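Local coordinates for tailspike protein (Siphovirus 9NA, PDB 3RIQ) that probably binds and cleaves Salmonella lipopolysaccharide as an endorhamnosidase, acting as the phage's receptor-recognising tailspike, at residues M497-S509 with I517-I529. Sequence-based numbering, arbitrary orientation.
Sequences MSIPVAESQLPES and IGFFFGTDDELRI
Val501 sits between two phenylalanines of 517-529 and sends one methyl to each. Its CG2 lies 3.3 Å from Phe521 CE1, approaching that ring obliquely, while CG1 rests 3.5 Å from Phe519 CB, so Phe519 is met at the root of its side chain. With Val501 CG1 anti to the carbonyl carbon (chi1 -41°), the methyls spread this way. On the side Val501 approaches, Leu527 CD1 stands over the Phe521 face, near the rim. Next along the chain, the side chains of Ala502 and Phe520 meet CB to CB at 3.7 Å. The Phe520 ring has both faces met near the rim: Arg528 CB on one, Leu506 N on the opposite, 3.8 Å above the plane, with Leu506 CB beside Phe520 CD1. Phe520 CG lies between its backbone N and carbonyl carbon (chi1 68°), bringing the ring between these two neighbours, and the Gln505 side chain runs alongside it, pointing the same way.

This is the C-terminal end of a P22-tailspike-like trimer, beyond the right-handed beta-helix. The chain leaves strand 497-500, whose Ile499 and Pro500 pair with a strand of the second subunit, and brushes the edge of the small antiparallel sheet formed by 516-521, 527-532 and 538-542. The meeting is a single parallel bridge, Ala502 with Phe520. Ala502 N donates to Phe519 O (3.0 Å, 157° at the hydrogen), and Phe521 N returns a bond to Ala502 O at 3.0 Å. Upstream, a water takes over the pairing, accepting from Phe519 N at 2.9 Å and donating to Pro500 O. Downstream the backbones part with a CA-H...O contact, Ser504 CA to Phe521 O at 3.1 Å; close by, a second water bridges Glu503 O and Gly522 O, where the type I turn 522-525 begins.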
ATOM      1  N   MET A 497      32.692 -35.445  17.859  1.00 16.14           N
ATOM      2  CA  MET A 497      32.448 -34.264  18.693  1.00 16.44           C
ATOM      3  C   MET A 497      33.721 -33.846  19.451  1.00 15.65           C
ATOM      4  O   MET A 497      34.349 -34.694  20.125  1.00 16.36           O
ATOM      5  CB  MET A 497      31.320 -34.542  19.683  1.00 16.81           C
ATOM      6  CG  MET A 497      30.918 -33.375  20.580  1.00 17.24           C
ATOM      7  SD  MET A 497      29.642 -33.898  21.781  1.00 25.94           S
ATOM      8  CE  MET A 497      28.195 -33.781  20.831  1.00 29.04           C
ATOM      9  N   SER A 498      34.099 -32.575  19.338  1.00 16.21           N
ATOM     10  CA  SER A 498      35.079 -31.991  20.260  1.00 16.36           C
ATOM     11  C   SER A 498      34.335 -31.460  21.475  1.00 16.45           C
ATOM     12  O   SER A 498      33.411 -30.635  21.338  1.00 16.61           O
ATOM     13  CB  SER A 498      35.857 -30.856  19.592  1.00 17.02           C
ATOM     14  OG  SER A 498      36.408 -31.299  18.371  1.00 18.12           O
ATOM     15  N   ILE A 499      34.740 -31.936  22.648  1.00 16.75           N
ATOM     16  CA  ILE A 499      34.008 -31.686  23.887  1.00 16.60           C
ATOM     17  C   ILE A 499      34.838 -30.730  24.775  1.00 16.49           C
ATOM     18  O   ILE A 499      35.970 -31.067  25.157  1.00 16.59           O
ATOM     19  CB  ILE A 499      33.747 -33.031  24.643  1.00 15.60           C
ATOM     20  CG1 ILE A 499      32.993 -34.040  23.749  1.00 17.04           C
ATOM     21  CG2 ILE A 499      33.102 -32.778  26.022  1.00 17.08           C
ATOM     22  CD1 ILE A 499      32.838 -35.430  24.360  1.00 18.36           C
ATOM     23  N   PRO A 500      34.271 -29.569  25.155  1.00 16.23           N
ATOM     24  CA  PRO A 500      35.009 -28.670  26.065  1.00 16.98           C
ATOM     25  C   PRO A 500      34.971 -29.229  27.477  1.00 17.17           C
ATOM     26  O   PRO A 500      33.935 -29.766  27.916  1.00 17.14           O
ATOM     27  CB  PRO A 500      34.253 -27.336  25.940  1.00 16.62           C
ATOM     28  CG  PRO A 500      32.845 -27.766  25.544  1.00 17.81           C
ATOM     29  CD  PRO A 500      33.000 -28.982  24.682  1.00 16.39           C
ATOM     30  N   VAL A 501      36.112 -29.171  28.163  1.00 17.74           N
ATOM     31  CA  VAL A 501      36.194 -29.692  29.534  1.00 18.30           C
ATOM     32  C   VAL A 501      36.738 -28.621  30.452  1.00 18.63           C
ATOM     33  O   VAL A 501      37.456 -27.702  30.020  1.00 18.09           O
ATOM     34  CB  VAL A 501      36.977 -31.022  29.622  1.00 20.43           C
ATOM     35  CG1 VAL A 501      36.638 -31.939  28.467  1.00 19.15           C
ATOM     36  CG2 VAL A 501      38.425 -30.771  29.675  1.00 21.07           C
ATOM     37  N   ALA A 502      36.382 -28.710  31.733  1.00 17.88           N
ATOM     38  CA  ALA A 502      36.851 -27.692  32.677  1.00 19.11           C
ATOM     39  C   ALA A 502      38.362 -27.753  32.876  1.00 19.25           C
ATOM     40  O   ALA A 502      38.976 -28.838  32.855  1.00 19.78           O
ATOM     41  CB  ALA A 502      36.108 -27.783  33.998  1.00 19.51           C
ATOM     42  N   GLU A 503      38.956 -26.581  33.071  1.00 20.34           N
ATOM     43  CA  GLU A 503      40.409 -26.448  33.232  1.00 20.94           C
ATOM     44  C   GLU A 503      40.930 -26.827  34.622  1.00 21.93           C
ATOM     45  O   GLU A 503      42.142 -26.998  34.808  1.00 22.11           O
ATOM     46  CB  GLU A 503      40.806 -24.991  32.918  1.00 21.31           C
ATOM     47  CG  GLU A 503      40.490 -24.623  31.464  1.00 24.55           C
ATOM     48  CD  GLU A 503      40.670 -23.155  31.151  1.00 27.73           C
ATOM     49  OE1 GLU A 503      41.363 -22.467  31.930  1.00 31.43           O
ATOM     50  OE2 GLU A 503      40.115 -22.693  30.122  1.00 30.34           O
ATOM     51  N   SER A 504      40.024 -26.923  35.592  1.00 21.53           N
ATOM     52  CA  SER A 504      40.392 -27.196  36.974  1.00 21.61           C
ATOM     53  C   SER A 504      39.192 -27.874  37.623  1.00 21.39           C
ATOM     54  O   SER A 504      38.152 -28.077  36.960  1.00 20.54           O
ATOM     55  CB  SER A 504      40.785 -25.884  37.697  1.00 23.27           C
ATOM     56  OG  SER A 504      39.700 -24.955  37.718  1.00 25.24           O
ATOM     57  N   GLN A 505      39.321 -28.200  38.905  1.00 21.24           N
ATOM     58  CA  GLN A 505      38.269 -28.893  39.655  1.00 21.99           C
ATOM     59  C   GLN A 505      36.852 -28.330  39.409  1.00 22.47           C
ATOM     60  O   GLN A 505      36.582 -27.151  39.681  1.00 23.29           O
ATOM     61  CB  GLN A 505      38.598 -28.801  41.144  1.00 22.58           C
ATOM     62  CG  GLN A 505      37.622 -29.505  42.039  1.00 24.32           C
ATOM     63  CD  GLN A 505      37.583 -30.984  41.773  1.00 25.97           C
ATOM     64  OE1 GLN A 505      36.507 -31.551  41.525  1.00 28.36           O
ATOM     65  NE2 GLN A 505      38.751 -31.627  41.797  1.00 25.80           N
ATOM     66  N   LEU A 506      35.958 -29.201  38.932  1.00 22.37           N
ATOM     67  CA  LEU A 506      34.565 -28.862  38.772  1.00 22.52           C
ATOM     68  C   LEU A 506      33.844 -29.011  40.108  1.00 22.20           C
ATOM     69  O   LEU A 506      33.944 -30.064  40.742  1.00 22.29           O
ATOM     70  CB  LEU A 506      33.944 -29.854  37.787  1.00 23.66           C
ATOM     71  CG  LEU A 506      33.710 -29.470  36.347  1.00 24.95           C
ATOM     72  CD1 LEU A 506      32.849 -30.569  35.722  1.00 26.14           C
ATOM     73  CD2 LEU A 506      33.019 -28.071  36.223  1.00 22.01           C
ATOM     74  N   PRO A 507      33.123 -27.964  40.559  1.00 21.93           N
ATOM     75  CA  PRO A 507      32.321 -28.129  41.778  1.00 21.73           C
ATOM     76  C   PRO A 507      31.001 -28.853  41.479  1.00 21.31           C
ATOM     77  O   PRO A 507      30.531 -28.863  40.313  1.00 20.57           O
ATOM     78  CB  PRO A 507      32.101 -26.691  42.246  1.00 21.74           C
ATOM     79  CG  PRO A 507      32.072 -25.887  40.952  1.00 22.86           C
ATOM     80  CD  PRO A 507      33.017 -26.602  39.993  1.00 22.19           C
ATOM     81  N   GLU A 508      30.409 -29.435  42.518  1.00 21.31           N
ATOM     82  CA  GLU A 508      29.126 -30.130  42.391  1.00 21.86           C
ATOM     83  C   GLU A 508      28.023 -29.224  41.810  1.00 21.93           C
ATOM     84  O   GLU A 508      27.164 -29.696  41.061  1.00 22.10           O
ATOM     85  CB  GLU A 508      28.711 -30.722  43.737  1.00 22.03           C
ATOM     86  CG  GLU A 508      29.709 -31.807  44.212  1.00 23.82           C
ATOM     87  CD  GLU A 508      29.376 -32.460  45.551  1.00 25.68           C
ATOM     88  OE1 GLU A 508      28.430 -32.025  46.257  1.00 26.98           O
ATOM     89  OE2 GLU A 508      30.083 -33.437  45.894  1.00 28.54           O
ATOM     90  N   SER A 509      28.053 -27.931  42.151  1.00 22.15           N
ATOM     91  CA  SER A 509      27.080 -26.958  41.636  1.00 21.47           C
ATOM     92  C   SER A 509      27.153 -26.779  40.102  1.00 21.03           C
ATOM     93  O   SER A 509      26.208 -26.258  39.515  1.00 20.65           O
ATOM     94  CB  SER A 509      27.315 -25.603  42.291  1.00 22.65           C
ATOM     95  OG  SER A 509      28.676 -25.227  42.071  1.00 26.94           O
ATOM     96  N   ILE A 517      27.155 -35.746  33.613  1.00 17.65           N
ATOM     97  CA  ILE A 517      28.611 -35.733  33.885  1.00 17.01           C
ATOM     98  C   ILE A 517      29.288 -34.509  33.293  1.00 16.96           C
ATOM     99  O   ILE A 517      28.761 -33.869  32.368  1.00 16.30           O
ATOM    100  CB  ILE A 517      29.311 -37.037  33.361  1.00 17.07           C
ATOM    101  CG1 ILE A 517      29.224 -37.123  31.817  1.00 16.79           C
ATOM    102  CG2 ILE A 517      28.667 -38.287  34.034  1.00 19.07           C
ATOM    103  CD1 ILE A 517      30.083 -38.238  31.218  1.00 17.39           C
ATOM    104  N   GLY A 518      30.466 -34.181  33.822  1.00 17.33           N
ATOM    105  CA  GLY A 518      31.310 -33.137  33.227  1.00 17.06           C
ATOM    106  C   GLY A 518      32.749 -33.565  33.387  1.00 17.32           C
ATOM    107  O   GLY A 518      33.118 -34.119  34.430  1.00 17.68           O
ATOM    108  N   PHE A 519      33.550 -33.355  32.342  1.00 16.87           N
ATOM    109  CA  PHE A 519      34.972 -33.643  32.420  1.00 17.11           C
ATOM    110  C   PHE A 519      35.751 -32.436  32.956  1.00 17.43           C
ATOM    111  O   PHE A 519      35.366 -31.282  32.763  1.00 17.87           O
ATOM    112  CB  PHE A 519      35.539 -34.008  31.048  1.00 17.18           C
ATOM    113  CG  PHE A 519      35.070 -35.356  30.515  1.00 16.64           C
ATOM    114  CD1 PHE A 519      33.826 -35.518  29.893  1.00 19.39           C
ATOM    115  CD2 PHE A 519      35.914 -36.468  30.615  1.00 17.55           C
ATOM    116  CE1 PHE A 519      33.448 -36.791  29.385  1.00 19.18           C
ATOM    117  CE2 PHE A 519      35.541 -37.712  30.103  1.00 20.03           C
ATOM    118  CZ  PHE A 519      34.303 -37.872  29.507  1.00 20.27           C
ATOM    119  N   PHE A 520      36.856 -32.716  33.634  1.00 17.58           N
ATOM    120  CA  PHE A 520      37.732 -31.648  34.086  1.00 18.07           C
ATOM    121  C   PHE A 520      39.148 -32.150  34.278  1.00 18.73           C
ATOM    122  O   PHE A 520      39.388 -33.362  34.404  1.00 19.52           O
ATOM    123  CB  PHE A 520      37.209 -31.020  35.396  1.00 17.95           C
ATOM    124  CG  PHE A 520      37.292 -31.942  36.590  1.00 19.29           C
ATOM    125  CD1 PHE A 520      36.265 -32.859  36.866  1.00 18.97           C
ATOM    126  CD2 PHE A 520      38.399 -31.875  37.451  1.00 19.36           C
ATOM    127  CE1 PHE A 520      36.365 -33.694  38.001  1.00 19.17           C
ATOM    128  CE2 PHE A 520      38.503 -32.702  38.558  1.00 18.57           C
ATOM    129  CZ  PHE A 520      37.492 -33.591  38.855  1.00 17.71           C
ATOM    130  N   PHE A 521      40.078 -31.207  34.281  1.00 19.41           N
ATOM    131  CA  PHE A 521      41.478 -31.496  34.615  1.00 20.27           C
ATOM    132  C   PHE A 521      41.812 -31.184  36.068  1.00 22.08           C
ATOM    133  O   PHE A 521      41.515 -30.095  36.558  1.00 22.58           O
ATOM    134  CB  PHE A 521      42.413 -30.731  33.691  1.00 20.03           C
ATOM    135  CG  PHE A 521      42.414 -31.237  32.267  1.00 19.25           C
ATOM    136  CD1 PHE A 521      41.662 -30.590  31.270  1.00 19.77           C
ATOM    137  CD2 PHE A 521      43.148 -32.376  31.925  1.00 20.07           C
ATOM    138  CE1 PHE A 521      41.659 -31.064  29.939  1.00 20.45           C
ATOM    139  CE2 PHE A 521      43.139 -32.865  30.596  1.00 21.26           C
ATOM    140  CZ  PHE A 521      42.388 -32.203  29.607  1.00 20.14           C
ATOM    141  N   GLY A 522      42.463 -32.148  36.726  1.00 24.07           N
ATOM    142  CA  GLY A 522      42.908 -32.036  38.114  1.00 26.03           C
ATOM    143  C   GLY A 522      44.178 -31.205  38.232  1.00 27.76           C
ATOM    144  O   GLY A 522      44.668 -30.674  37.232  1.00 27.05           O
ATOM    145  N   THR A 523      44.718 -31.098  39.444  1.00 30.09           N
ATOM    146  CA  THR A 523      45.849 -30.177  39.716  1.00 32.61           C
ATOM    147  C   THR A 523      47.155 -30.564  39.048  1.00 32.71           C
ATOM    148  O   THR A 523      48.041 -29.709  38.871  1.00 33.85           O
ATOM    149  CB  THR A 523      46.138 -30.018  41.219  1.00 33.33           C
ATOM    150  OG1 THR A 523      46.338 -31.314  41.798  1.00 35.99           O
ATOM    151  CG2 THR A 523      44.992 -29.299  41.917  1.00 34.84           C
ATOM    152  N   ASP A 524      47.285 -31.842  38.704  1.00 31.88           N
ATOM    153  CA  ASP A 524      48.410 -32.309  37.900  1.00 31.64           C
ATOM    154  C   ASP A 524      47.973 -32.734  36.493  1.00 30.91           C
ATOM    155  O   ASP A 524      48.547 -33.660  35.914  1.00 30.21           O
ATOM    156  CB  ASP A 524      49.150 -33.449  38.616  1.00 32.66           C
ATOM    157  N   ASP A 525      46.964 -32.044  35.942  1.00 29.97           N
ATOM    158  CA  ASP A 525      46.460 -32.322  34.590  1.00 30.06           C
ATOM    159  C   ASP A 525      45.808 -33.692  34.382  1.00 28.94           C
ATOM    160  O   ASP A 525      45.667 -34.127  33.236  1.00 29.60           O
ATOM    161  CB  ASP A 525      47.574 -32.162  33.542  1.00 31.36           C
ATOM    162  CG  ASP A 525      48.008 -30.725  33.354  1.00 34.84           C
ATOM    163  OD1 ASP A 525      47.126 -29.834  33.338  1.00 37.05           O
ATOM    164  OD2 ASP A 525      49.236 -30.505  33.209  1.00 37.47           O
ATOM    165  N   GLU A 526      45.425 -34.373  35.466  1.00 26.73           N
ATOM    166  CA  GLU A 526      44.739 -35.673  35.379  1.00 25.75           C
ATOM    167  C   GLU A 526      43.319 -35.438  34.837  1.00 23.39           C
ATOM    168  O   GLU A 526      42.598 -34.593  35.378  1.00 23.04           O
ATOM    169  CB  GLU A 526      44.646 -36.341  36.766  1.00 26.75           C
ATOM    170  CG  GLU A 526      45.953 -36.447  37.560  1.00 29.72           C
ATOM    171  CD  GLU A 526      46.159 -35.298  38.549  1.00 33.15           C
ATOM    172  OE1 GLU A 526      45.656 -34.152  38.318  1.00 35.24           O
ATOM    173  OE2 GLU A 526      46.839 -35.556  39.567  1.00 36.03           O
ATOM    174  N   LEU A 527      42.935 -36.138  33.763  1.00 21.17           N
ATOM    175  CA  LEU A 527      41.560 -36.049  33.268  1.00 19.75           C
ATOM    176  C   LEU A 527      40.622 -36.876  34.155  1.00 19.32           C
ATOM    177  O   LEU A 527      40.912 -38.042  34.454  1.00 19.11           O
ATOM    178  CB  LEU A 527      41.456 -36.504  31.804  1.00 19.57           C
ATOM    179  CG  LEU A 527      40.062 -36.330  31.156  1.00 17.93           C
ATOM    180  CD1 LEU A 527      39.688 -34.854  30.960  1.00 19.81           C
ATOM    181  CD2 LEU A 527      39.996 -37.039  29.813  1.00 19.86           C
ATOM    182  N   ARG A 528      39.514 -36.249  34.565  1.00 18.30           N
ATOM    183  CA  ARG A 528      38.562 -36.844  35.478  1.00 19.08           C
ATOM    184  C   ARG A 528      37.151 -36.527  35.042  1.00 18.84           C
ATOM    185  O   ARG A 528      36.914 -35.573  34.265  1.00 19.72           O
ATOM    186  CB  ARG A 528      38.784 -36.284  36.888  1.00 19.45           C
ATOM    187  CG  ARG A 528      40.086 -36.756  37.520  1.00 22.07           C
ATOM    188  CD  ARG A 528      40.271 -36.204  38.910  1.00 25.77           C
ATOM    189  NE  ARG A 528      41.608 -36.574  39.363  1.00 29.56           N
ATOM    190  CZ  ARG A 528      42.333 -35.881  40.235  1.00 30.58           C
ATOM    191  NH1 ARG A 528      41.858 -34.758  40.771  1.00 33.05           N
ATOM    192  NH2 ARG A 528      43.551 -36.309  40.559  1.00 31.25           N
ATOM    193  N   ILE A 529      36.215 -37.316  35.575  1.00 18.66           N
ATOM    194  CA  ILE A 529      34.796 -37.119  35.309  1.00 18.10           C
ATOM    195  C   ILE A 529      34.116 -36.879  36.636  1.00 17.98           C
ATOM    196  O   ILE A 529      34.220 -37.726  37.519  1.00 18.71           O
ATOM    197  CB  ILE A 529      34.164 -38.375  34.652  1.00 18.47           C
ATOM    198  CG1 ILE A 529      34.863 -38.700  33.315  1.00 20.87           C
ATOM    199  CG2 ILE A 529      32.623 -38.208  34.507  1.00 19.94           C
ATOM    200  CD1 ILE A 529      34.462 -40.067  32.733  1.00 22.34           C
TER
HETATM  201  O   HOH W   1      32.777 -31.832  29.964  1.00 18.17           O
HETATM  202  O   HOH W   2      44.083 -28.213  36.254  1.00 34.53           O